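Local coordinates for protein possible metal-dependent hydrolase (Veillonella parvula, PDB 3RPC) that is a possible metal-dependent hydrolase of the metallo-beta-lactamase superfamily, holding two zinc ions that probably activate water for hydrolysis, at residues A[45-48]-A[49-53]; A[54-58]-A[59-63]; A[117-121]-A[122-126]; A[238-241]-A[242-246]. All coordinates share one frame; numbering follows the deposited sequence. Where two conformers were deposited one is given.

Contact 1. Residues A[45-48]-A[49-53]; sequences YQQR and MPMVD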
loop_
_atom_site.group_PDB
_atom_site.type_symbol
_atom_site.label_atom_id
_atom_site.label_comp_id
_atom_site.label_asym_id
_atom_site.label_seq_id
_atom_site.Cartn_x
_atom_site.Cartn_y
_atom_site.Cartn_z
ATOM N N TYR A 45 12.686 20.148 -17.852
ATOM C CA TYR A 45 11.990 19.466 -18.947
ATOM C C TYR A 45 12.639 19.700 -20.306
ATOM O O TYR A 45 12.399 18.933 -21.245
ATOM C CB TYR A 45 10.506 19.849 -19.001
ATOM C CG TYR A 45 10.235 21.297 -19.360
ATOM C CD1 TYR A 45 10.159 21.707 -20.690
ATOM C CD2 TYR A 45 10.025 22.244 -18.371
ATOM C CE1 TYR A 45 9.899 23.028 -21.014
ATOM C CE2 TYR A 45 9.768 23.563 -18.687
ATOM C CZ TYR A 45 9.703 23.949 -20.006
ATOM O OH TYR A 45 9.443 25.268 -20.299
ATOM N N GLN A 46 13.459 20.741 -20.421
ATOM C CA GLN A 46 14.115 21.065 -21.693
ATOM C C GLN A 46 15.148 20.019 -22.109
ATOM O O GLN A 46 15.488 19.897 -23.289
ATOM C CB GLN A 46 14.771 22.448 -21.623
ATOM C CG GLN A 46 13.789 23.597 -21.437
ATOM C CD GLN A 46 13.609 23.999 -19.984
ATOM O OE1 GLN A 46 13.839 23.203 -19.063
ATOM N NE2 GLN A 46 13.203 25.249 -19.769
ATOM N N GLN A 47 15.642 19.262 -21.139
ATOM C CA GLN A 47 16.706 18.299 -21.373
ATOM C C GLN A 47 16.151 16.984 -21.918
ATOM O O GLN A 47 15.190 16.428 -21.381
ATOM C CB GLN A 47 17.477 18.059 -20.072
ATOM C CG GLN A 47 18.571 17.009 -20.168
ATOM C CD GLN A 47 19.886 17.512 -19.609
ATOM O OE1 GLN A 47 19.969 17.910 -18.443
ATOM N NE2 GLN A 47 20.920 17.523 -20.446
ATOM N N ARG A 48 16.756 16.495 -22.998
ATOM C CA ARG A 48 16.339 15.224 -23.584
ATOM C C ARG A 48 16.850 14.050 -22.750
ATOM O O ARG A 48 17.764 14.200 -21.943
ATOM C CB ARG A 48 16.826 15.127 -25.036
ATOM C CG ARG A 48 16.235 16.214 -25.940
ATOM C CD ARG A 48 16.537 15.989 -27.420
ATOM N NE ARG A 48 16.023 14.711 -27.907
ATOM C CZ ARG A 48 14.764 14.495 -28.267
ATOM N NH1 ARG A 48 14.399 13.293 -28.703
ATOM N NH2 ARG A 48 13.867 15.468 -28.200
HETATM N N MSE A 49 16.258 12.878 -22.951
HETATM C CA MSE A 49 16.592 11.703 -22.148
HETATM C C MSE A 49 16.461 10.437 -22.977
HETATM O O MSE A 49 15.740 10.417 -23.981
HETATM C CB MSE A 49 15.664 11.606 -20.925
HETATM C CG MSE A 49 14.192 11.751 -21.247
HETATM SE SE MSE A 49 13.033 11.368 -19.721
HETATM C CE MSE A 49 12.878 9.444 -19.979
ATOM N N PRO A 50 17.170 9.376 -22.576
ATOM C CA PRO A 50 18.184 9.356 -21.516
ATOM C C PRO A 50 19.398 10.211 -21.869
ATOM O O PRO A 50 19.754 10.333 -23.043
ATOM C CB PRO A 50 18.565 7.877 -21.419
ATOM C CG PRO A 50 18.254 7.324 -22.763
ATOM C CD PRO A 50 17.057 8.072 -23.254
HETATM N N MSE A 51 20.039 10.800 -20.868
HETATM C CA MSE A 51 21.122 11.736 -21.146
HETATM C C MSE A 51 22.458 11.059 -21.444
HETATM O O MSE A 51 23.403 11.721 -21.879
HETATM C CB MSE A 51 21.276 12.744 -20.010
HETATM C CG MSE A 51 21.819 12.147 -18.751
HETATM SE SE MSE A 51 21.745 13.426 -17.272
HETATM C CE MSE A 51 20.016 14.156 -17.524
ATOM N N VAL A 52 22.532 9.744 -21.231
ATOM C CA VAL A 52 23.731 8.982 -21.565
ATOM C C VAL A 52 23.298 7.706 -22.258
ATOM O O VAL A 52 22.180 7.243 -22.050
ATOM C CB VAL A 52 24.571 8.619 -20.320
ATOM C CG1 VAL A 52 25.076 9.882 -19.639
ATOM C CG2 VAL A 52 23.754 7.788 -19.337
ATOM N N ASP A 53 24.178 7.169 -23.102
ATOM C CA ASP A 53 23.950 5.881 -23.747
ATOM C C ASP A 53 24.147 4.762 -22.737
ATOM O O ASP A 53 24.702 4.976 -21.657
ATOM C CB ASP A 53 24.915 5.703 -24.926
ATOM C CG ASP A 53 24.428 6.396 -26.182
ATOM O OD1 ASP A 53 23.301 6.085 -26.638
ATOM O OD2 ASP A 53 25.162 7.266 -26.706
#
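Q47 and M51 are the side chains that meet between residues 45-48 and 49-53, and their contact is a van der Waals one. The terminal methyl CE of M51, a selenomethionine, lies 3.9 Å from Q47 OE1 and 4.0 Å from Q47 CD, with Q47 CG at 4.1 Å. Three successive atoms at nearly equal range mean that the methyl rests alongside the end of the glutamine, and the two chains run obliquely past one another. The first torsion of M51 (chi1 70°) sets CG between the backbone N and the carbonyl carbon, and a further bend at chi3 (44°) turns CE back toward the earlier residues.

The backbone here is irregular. The peptide before P50 is cis, and R48 O stands 4.2 Å from M51 N, too far for a turn bond. In place of local bonds, the main chain is tied to an earlier part of the same connection, M49 pairing with Y36 and P50 with D34, and to a separate loop, where M51 pairs with T229. The segment belongs to the long connection between strand 22-26 and helix 58-62 of the metallo-beta-lactamase fold, close to the metal centre: the side chain of M49 is about 9 Å from a bound zinc ion and packs on F29, F39 and N231.

Polar side chains find partners in other parts of this connection. Q47 OE1 accepts from N44 ND2, which helps fix the amide that M51 touches, R48 NH1 donates to the carbonyl oxygen of D34, and D53 OD1 takes the backbone N-H of K33. The main-chain oxygen of V52 is bonded by R11 NH1 of strand 6-11.

Contact 2. Residues A[54-58]-A[59-63]; sequences LPLSM and DDLLS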
loop_
_atom_site.group_PDB
_atom_site.type_symbol
_atom_site.label_atom_id
_atom_site.label_comp_id
_atom_site.label_asym_id
_atom_site.label_seq_id
_atom_site.Cartn_x
_atom_site.Cartn_y
_atom_site.Cartn_z
ATOM N N LEU A 54 23.692 3.563 -23.083
ATOM C CA LEU A 54 23.938 2.402 -22.241
ATOM C C LEU A 54 25.441 2.162 -22.121
ATOM O O LEU A 54 26.206 2.484 -23.038
ATOM C CB LEU A 54 23.268 1.165 -22.839
ATOM C CG LEU A 54 21.739 1.130 -22.892
ATOM C CD1 LEU A 54 21.263 -0.052 -23.745
ATOM C CD2 LEU A 54 21.122 1.069 -21.484
ATOM N N PRO A 55 25.872 1.577 -20.996
ATOM C CA PRO A 55 27.305 1.338 -20.758
ATOM C C PRO A 55 27.822 0.042 -21.381
ATOM O O PRO A 55 29.022 -0.240 -21.281
ATOM C CB PRO A 55 27.375 1.229 -19.234
ATOM C CG PRO A 55 26.051 0.622 -18.872
ATOM C CD PRO A 55 25.058 1.284 -19.799
ATOM N N LEU A 56 26.940 -0.732 -22.002
ATOM C CA LEU A 56 27.353 -1.972 -22.649
ATOM C C LEU A 56 26.489 -2.241 -23.867
ATOM O O LEU A 56 25.427 -1.646 -24.030
ATOM C CB LEU A 56 27.290 -3.139 -21.662
ATOM C CG LEU A 56 25.929 -3.683 -21.223
ATOM C CD1 LEU A 56 26.126 -4.848 -20.267
ATOM C CD2 LEU A 56 25.050 -2.606 -20.578
ATOM N N SER A 57 26.966 -3.124 -24.740
ATOM C CA SER A 57 26.213 -3.502 -25.931
ATOM C C SER A 57 24.955 -4.265 -25.548
ATOM O O SER A 57 24.882 -4.891 -24.485
ATOM C CB SER A 57 27.073 -4.378 -26.847
ATOM O OG SER A 57 27.249 -5.653 -26.259
HETATM N N MSE A 58 23.962 -4.216 -26.422
HETATM C CA MSE A 58 22.708 -4.913 -26.172
HETATM C C MSE A 58 22.950 -6.413 -25.993
HETATM O O MSE A 58 22.302 -7.070 -25.176
HETATM C CB MSE A 58 21.713 -4.652 -27.303
HETATM C CG MSE A 58 20.335 -5.221 -27.052
HETATM SE SE MSE A 58 19.417 -4.422 -25.526
HETATM C CE MSE A 58 19.321 -2.594 -26.144
ATOM N N ASP A 59 23.891 -6.956 -26.750
ATOM C CA ASP A 59 24.208 -8.368 -26.611
ATOM C C ASP A 59 24.689 -8.702 -25.206
ATOM O O ASP A 59 24.244 -9.685 -24.609
ATOM C CB ASP A 59 25.265 -8.796 -27.624
ATOM C CG ASP A 59 25.698 -10.232 -27.425
ATOM O OD1 ASP A 59 24.893 -11.137 -27.733
ATOM O OD2 ASP A 59 26.836 -10.455 -26.956
ATOM N N ASP A 60 25.596 -7.883 -24.679
ATOM C CA ASP A 60 26.126 -8.106 -23.339
ATOM C C ASP A 60 25.043 -7.875 -22.294
ATOM O O ASP A 60 24.970 -8.585 -21.295
ATOM C CB ASP A 60 27.345 -7.220 -23.072
ATOM C CG ASP A 60 28.601 -7.744 -23.746
ATOM O OD1 ASP A 60 29.670 -7.115 -23.598
ATOM O OD2 ASP A 60 28.519 -8.794 -24.421
ATOM N N LEU A 61 24.191 -6.889 -22.541
ATOM C CA LEU A 61 23.110 -6.596 -21.607
ATOM C C LEU A 61 22.178 -7.794 -21.487
ATOM O O LEU A 61 21.806 -8.199 -20.385
ATOM C CB LEU A 61 22.342 -5.352 -22.062
ATOM C CG LEU A 61 21.261 -4.791 -21.128
ATOM C CD1 LEU A 61 21.048 -3.309 -21.406
ATOM C CD2 LEU A 61 19.963 -5.555 -21.269
ATOM N N LEU A 62 21.809 -8.385 -22.620
ATOM C CA LEU A 62 20.784 -9.422 -22.601
ATOM C C LEU A 62 21.319 -10.823 -22.322
ATOM O O LEU A 62 20.549 -11.719 -21.992
ATOM C CB LEU A 62 20.023 -9.435 -23.929
ATOM C CG LEU A 62 19.216 -8.181 -24.263
ATOM C CD1 LEU A 62 18.657 -8.279 -25.674
ATOM C CD2 LEU A 62 18.108 -7.974 -23.244
ATOM N N SER A 63 22.634 -11.000 -22.444
ATOM C CA SER A 63 23.245 -12.335 -22.511
ATOM C C SER A 63 22.673 -13.408 -21.572
ATOM O O SER A 63 22.084 -14.393 -22.033
ATOM C CB SER A 63 24.776 -12.251 -22.376
ATOM O OG SER A 63 25.167 -11.405 -21.306
#
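S57 caps the N-terminus of the short helix 58-62: its OG accepts the backbone N-H of D60 at 3.2 Å, with an N-H...O angle of 162°. A chi1 of 71° tucks OG in over the main chain, turned to the first helical turn. The cap residue also opens the helical bonding, since L61 N donates to S57 O at 2.9 Å, and L62 N follows on M58 O.

L61 fastens this turn to the preceding loop. Its CB lies 3.5 Å from S57 O and beside CG of L56. With CG pointing opposite to the backbone N, the branch is carried back over residues 54-58. There CD1 meets CD1 of L54 at 4.0 Å and CD2 of L56 at 4.1 Å, and both leucines cross L61 at about a right angle. The second branch, CD2, approaches the selenium of M58 at 4.4 Å, a looser apolar touch. L30 adds to the cover on both L61 and M58, whereas L54 and L56 reach I10 of strand 6-11, so these side chains join the start of the helix to the strand and to L30, with L61 the buried one. M58 also packs at a slant on L62, its CG 3.8 Å from L62 CD1. Farther along, S63 OG donates to D60 O at 2.8 Å from above the carbonyl plane, 36° out of it.

Contact 3. Residues A[117-121]-A[122-126]; sequences SLEFN and GITLR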
loop_
_atom_site.group_PDB
_atom_site.type_symbol
_atom_site.label_atom_id
_atom_site.label_comp_id
_atom_site.label_asym_id
_atom_site.label_seq_id
_atom_site.Cartn_x
_atom_site.Cartn_y
_atom_site.Cartn_z
ATOM N N SER A 117 3.546 -13.014 -3.166
ATOM C CA SER A 117 4.881 -13.515 -3.454
ATOM C C SER A 117 4.796 -14.601 -4.515
ATOM O O SER A 117 3.746 -15.234 -4.683
ATOM C CB SER A 117 5.550 -14.068 -2.190
ATOM O OG SER A 117 4.901 -15.243 -1.718
ATOM N N LEU A 118 5.886 -14.784 -5.246
ATOM C CA LEU A 118 6.002 -15.896 -6.188
ATOM C C LEU A 118 7.364 -16.532 -5.995
ATOM O O LEU A 118 8.292 -15.891 -5.491
ATOM C CB LEU A 118 5.876 -15.413 -7.636
ATOM C CG LEU A 118 4.512 -14.863 -8.063
ATOM C CD1 LEU A 118 4.568 -14.323 -9.475
ATOM C CD2 LEU A 118 3.413 -15.923 -7.921
ATOM N N GLU A 119 7.484 -17.797 -6.376
ATOM C CA GLU A 119 8.776 -18.460 -6.351
ATOM C C GLU A 119 9.292 -18.641 -7.770
ATOM O O GLU A 119 8.521 -18.891 -8.701
ATOM C CB GLU A 119 8.680 -19.808 -5.633
ATOM C CG GLU A 119 10.025 -20.364 -5.196
ATOM C CD GLU A 119 9.927 -21.207 -3.936
ATOM O OE1 GLU A 119 8.817 -21.304 -3.369
ATOM O OE2 GLU A 119 10.960 -21.766 -3.511
ATOM N N PHE A 120 10.599 -18.504 -7.930
ATOM C CA PHE A 120 11.219 -18.666 -9.233
ATOM C C PHE A 120 12.613 -19.220 -9.034
ATOM O O PHE A 120 13.477 -18.543 -8.477
ATOM C CB PHE A 120 11.289 -17.316 -9.963
ATOM C CG PHE A 120 11.815 -17.412 -11.369
ATOM C CD1 PHE A 120 11.065 -18.026 -12.361
ATOM C CD2 PHE A 120 13.057 -16.891 -11.705
ATOM C CE1 PHE A 120 11.545 -18.123 -13.657
ATOM C CE2 PHE A 120 13.541 -16.977 -13.004
ATOM C CZ PHE A 120 12.787 -17.599 -13.982
ATOM N N ASN A 121 12.828 -20.460 -9.463
ATOM C CA ASN A 121 14.148 -21.066 -9.371
ATOM C C ASN A 121 14.766 -20.974 -7.976
ATOM O O ASN A 121 15.968 -20.733 -7.832
ATOM C CB ASN A 121 15.093 -20.456 -10.411
ATOM C CG ASN A 121 14.638 -20.710 -11.832
ATOM O OD1 ASN A 121 13.908 -21.663 -12.103
ATOM N ND2 ASN A 121 15.079 -19.860 -12.754
ATOM N N GLY A 122 13.939 -21.185 -6.959
ATOM C CA GLY A 122 14.396 -21.203 -5.581
ATOM C C GLY A 122 14.444 -19.829 -4.943
ATOM O O GLY A 122 14.777 -19.699 -3.769
ATOM N N ILE A 123 14.112 -18.803 -5.718
ATOM C CA ILE A 123 14.127 -17.433 -5.218
ATOM C C ILE A 123 12.708 -16.964 -4.977
ATOM O O ILE A 123 11.844 -17.111 -5.847
ATOM C CB ILE A 123 14.789 -16.486 -6.228
ATOM C CG1 ILE A 123 16.219 -16.946 -6.506
ATOM C CG2 ILE A 123 14.758 -15.034 -5.714
ATOM C CD1 ILE A 123 16.732 -16.521 -7.844
ATOM N N THR A 124 12.462 -16.399 -3.798
ATOM C CA THR A 124 11.144 -15.871 -3.483
ATOM C C THR A 124 11.114 -14.373 -3.762
ATOM O O THR A 124 11.978 -13.630 -3.292
ATOM C CB THR A 124 10.767 -16.141 -2.009
ATOM O OG1 THR A 124 10.776 -17.558 -1.776
ATOM C CG2 THR A 124 9.385 -15.599 -1.709
ATOM N N LEU A 125 10.132 -13.941 -4.542
ATOM C CA LEU A 125 9.946 -12.531 -4.856
ATOM C C LEU A 125 8.697 -12.058 -4.141
ATOM O O LEU A 125 7.616 -12.594 -4.362
ATOM C CB LEU A 125 9.773 -12.308 -6.362
ATOM C CG LEU A 125 10.957 -12.574 -7.297
ATOM C CD1 LEU A 125 11.107 -14.058 -7.586
ATOM C CD2 LEU A 125 10.803 -11.819 -8.618
ATOM N N ARG A 126 8.846 -11.047 -3.289
ATOM C CA ARG A 126 7.711 -10.554 -2.519
ATOM C C ARG A 126 7.430 -9.114 -2.904
ATOM O O ARG A 126 8.332 -8.274 -2.904
ATOM C CB ARG A 126 8.007 -10.600 -1.021
ATOM C CG ARG A 126 8.513 -11.911 -0.487
ATOM C CD ARG A 126 8.588 -11.840 1.046
ATOM N NE ARG A 126 9.091 -13.073 1.641
ATOM C CZ ARG A 126 8.347 -14.150 1.872
ATOM N NH1 ARG A 126 7.057 -14.149 1.562
ATOM N NH2 ARG A 126 8.895 -15.233 2.412
HETATM O O HOH W 1 8.029 -18.596 -1.728
#
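The carbonyl oxygen of L118 takes two donors from the facing strand: L125 N at 2.8 Å, in a nearly straight bond of 175°, and the weaker CA-H of T124, with CA at 3.5 Å. This is a beta hairpin, strands 117-120 and 123-126 running antiparallel at 156° and joined by a type I' turn over N121 and G122. L118 with L125 and F120 with I123 are the hydrogen-bonded pairs; S117 with R126 and E119 with T124 are the non-hydrogen-bonded ones. At the turn, I123 N reaches F120 O at 2.8 Å from 56° above the carbonyl plane.

L118, F120, I123 and L125 share one face, where F120 CB touches L125 CD1 at 4.0 Å and the F120 ring meets that of F93 edge-to-face. On the face of S117, E119, T124 and R126, the methyl CG2 of T124 sits 4.0 Å above the centre of the R126 guanidinium, whose NE is salt-bridged to E156 of strand 152-156, the next strand of the sheet. At the tip, N121 ND2, weakly hydrogen-bonded to T22 OG1, stands 3.2 Å above the F120 ring plane, offset toward the rim.

Contact 4. Residues A[238-241]-A[242-246]; sequences KDVR and KFIKG
V240 and I244, one turn apart, pass each other aslant, with V240 CG1 4.1 Å from I244 CG2. The two methyls are brought together by different first torsions: V240 CG1 is anti to its backbone N (chi1 168°), whereas I244 places CG2 anti to the carbonyl carbon and folds CG1 in over its own main chain (chi1 64°). That puts I244 CG1 over the preceding turn, 3.3 Å from V240 O and 3.5 Å from R241 O, so this branch lies against main-chain carbonyl oxygens, while CG2 makes the side-chain touch.

Both residues face inward from helix 237-246, which links strands 221-225 and 253-254 in a beta-alpha-beta unit. I210 of helix 207-216 touches V240 and I244 alike, and V240 also meets V255. Regular i to i+4 bonds hold the spacing; I244 N donates to V240 O at 2.9 Å with an angle of 169°.

On another side of the helix, D239 and K242 sit three residues apart without a direct salt bridge, D239 OD1 and K242 NZ being 5.8 Å apart. A water lies between them, donating to D239 OD1 at 2.7 Å and accepting only weakly from K242 NZ at 3.4 Å. The other carboxylate oxygen, D239 OD2, takes S236 N at the helix start. R241 extends away from I244, its NH2 salt-bridged to E257 and hydrogen-bonded to V255 O.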
loop_
_atom_site.group_PDB
_atom_site.type_symbol
_atom_site.label_atom_id
_atom_site.label_comp_id
_atom_site.label_asym_id
_atom_site.label_seq_id
_atom_site.Cartn_x
_atom_site.Cartn_y
_atom_site.Cartn_z
ATOM N N LYS A 238 26.844 13.060 -8.041
ATOM C CA LYS A 238 27.748 14.009 -7.388
ATOM C C LYS A 238 27.114 14.496 -6.085
ATOM O O LYS A 238 27.782 14.572 -5.045
ATOM C CB LYS A 238 28.039 15.200 -8.308
ATOM C CG LYS A 238 29.013 14.915 -9.435
ATOM C CD LYS A 238 29.107 16.119 -10.364
ATOM C CE LYS A 238 30.005 15.848 -11.561
ATOM N NZ LYS A 238 29.930 16.957 -12.558
ATOM N N ASP A 239 25.818 14.805 -6.139
ATOM C CA ASP A 239 25.088 15.276 -4.958
ATOM C C ASP A 239 25.088 14.214 -3.860
ATOM O O ASP A 239 25.332 14.506 -2.687
ATOM C CB ASP A 239 23.643 15.632 -5.309
ATOM C CG ASP A 239 23.535 16.763 -6.319
ATOM O OD1 ASP A 239 24.530 17.487 -6.528
ATOM O OD2 ASP A 239 22.435 16.935 -6.894
ATOM N N VAL A 240 24.819 12.970 -4.235
ATOM C CA VAL A 240 24.761 11.914 -3.237
ATOM C C VAL A 240 26.146 11.667 -2.652
ATOM O O VAL A 240 26.288 11.461 -1.444
ATOM C CB VAL A 240 24.167 10.618 -3.819
ATOM C CG1 VAL A 240 24.388 9.453 -2.856
ATOM C CG2 VAL A 240 22.686 10.806 -4.101
ATOM N N ARG A 241 27.169 11.701 -3.500
ATOM C CA ARG A 241 28.533 11.486 -3.019
ATOM C C ARG A 241 28.963 12.533 -1.986
ATOM O O ARG A 241 29.587 12.189 -0.970
ATOM C CB ARG A 241 29.513 11.389 -4.193
ATOM C CG ARG A 241 29.320 10.077 -4.930
ATOM C CD ARG A 241 30.039 10.038 -6.246
ATOM N NE ARG A 241 29.891 8.713 -6.837
ATOM C CZ ARG A 241 29.942 8.470 -8.141
ATOM N NH1 ARG A 241 30.132 9.467 -8.996
ATOM N NH2 ARG A 241 29.794 7.228 -8.585
ATOM N N LYS A 242 28.593 13.794 -2.211
ATOM C CA LYS A 242 28.909 14.849 -1.245
ATOM C C LYS A 242 28.202 14.579 0.083
ATOM O O LYS A 242 28.783 14.712 1.164
ATOM C CB LYS A 242 28.487 16.221 -1.786
ATOM C CG LYS A 242 28.831 17.378 -0.832
ATOM C CD LYS A 242 28.650 18.756 -1.473
ATOM C CE LYS A 242 27.197 19.047 -1.823
ATOM N NZ LYS A 242 27.020 20.496 -2.226
ATOM N N PHE A 243 26.944 14.180 -0.009
ATOM C CA PHE A 243 26.125 13.957 1.169
ATOM C C PHE A 243 26.666 12.799 1.997
ATOM O O PHE A 243 26.799 12.910 3.220
ATOM C CB PHE A 243 24.684 13.686 0.731
ATOM C CG PHE A 243 23.749 13.342 1.854
ATOM C CD1 PHE A 243 23.129 14.340 2.579
ATOM C CD2 PHE A 243 23.478 12.017 2.157
ATOM C CE1 PHE A 243 22.253 14.019 3.611
ATOM C CE2 PHE A 243 22.607 11.687 3.199
ATOM C CZ PHE A 243 21.994 12.690 3.914
ATOM N N ILE A 244 26.946 11.669 1.357
ATOM C CA ILE A 244 27.413 10.519 2.125
ATOM C C ILE A 244 28.815 10.734 2.698
ATOM O O ILE A 244 29.134 10.253 3.786
ATOM C CB ILE A 244 27.294 9.180 1.339
ATOM C CG1 ILE A 244 28.189 9.173 0.095
ATOM C CG2 ILE A 244 25.816 8.927 0.980
ATOM C CD1 ILE A 244 28.116 7.861 -0.704
ATOM N N LYS A 245 29.654 11.471 1.973
ATOM C CA LYS A 245 30.952 11.835 2.519
ATOM C C LYS A 245 30.798 12.727 3.757
ATOM O O LYS A 245 31.366 12.443 4.816
ATOM C CB LYS A 245 31.803 12.540 1.456
ATOM C CG LYS A 245 33.222 12.844 1.904
ATOM C CD LYS A 245 34.039 13.421 0.749
ATOM C CE LYS A 245 35.417 13.862 1.212
ATOM N NZ LYS A 245 36.190 12.731 1.788
ATOM N N GLY A 246 30.003 13.787 3.640
ATOM C CA GLY A 246 29.846 14.731 4.738
ATOM C C GLY A 246 29.206 14.121 5.975
ATOM O O GLY A 246 29.421 14.602 7.089
HETATM O O HOH W 2 26.416 18.718 -5.075
#

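The four contacts follow in series along the chain, each closing before the next opens. Contacts 1 and 2 adjoin in sequence, 20 Å between centres: the first lies in the loop near the zinc site, the second where that loop enters helix 58-62. Contact 3 is the hairpin at one edge of a seven-stranded sheet, and contact 4 lies on the helix preceding strand 253-254 at its other edge, about 24 Å away between nearest atoms. Contact 3 lies on the opposite side of the chain's centre from both contact 1 and contact 4. Contact 4 comes within about 10 Å of contact 1 without touching it. Contact 1 approaches the metal centre, the M49 side chain being about 9 Å from a zinc ion.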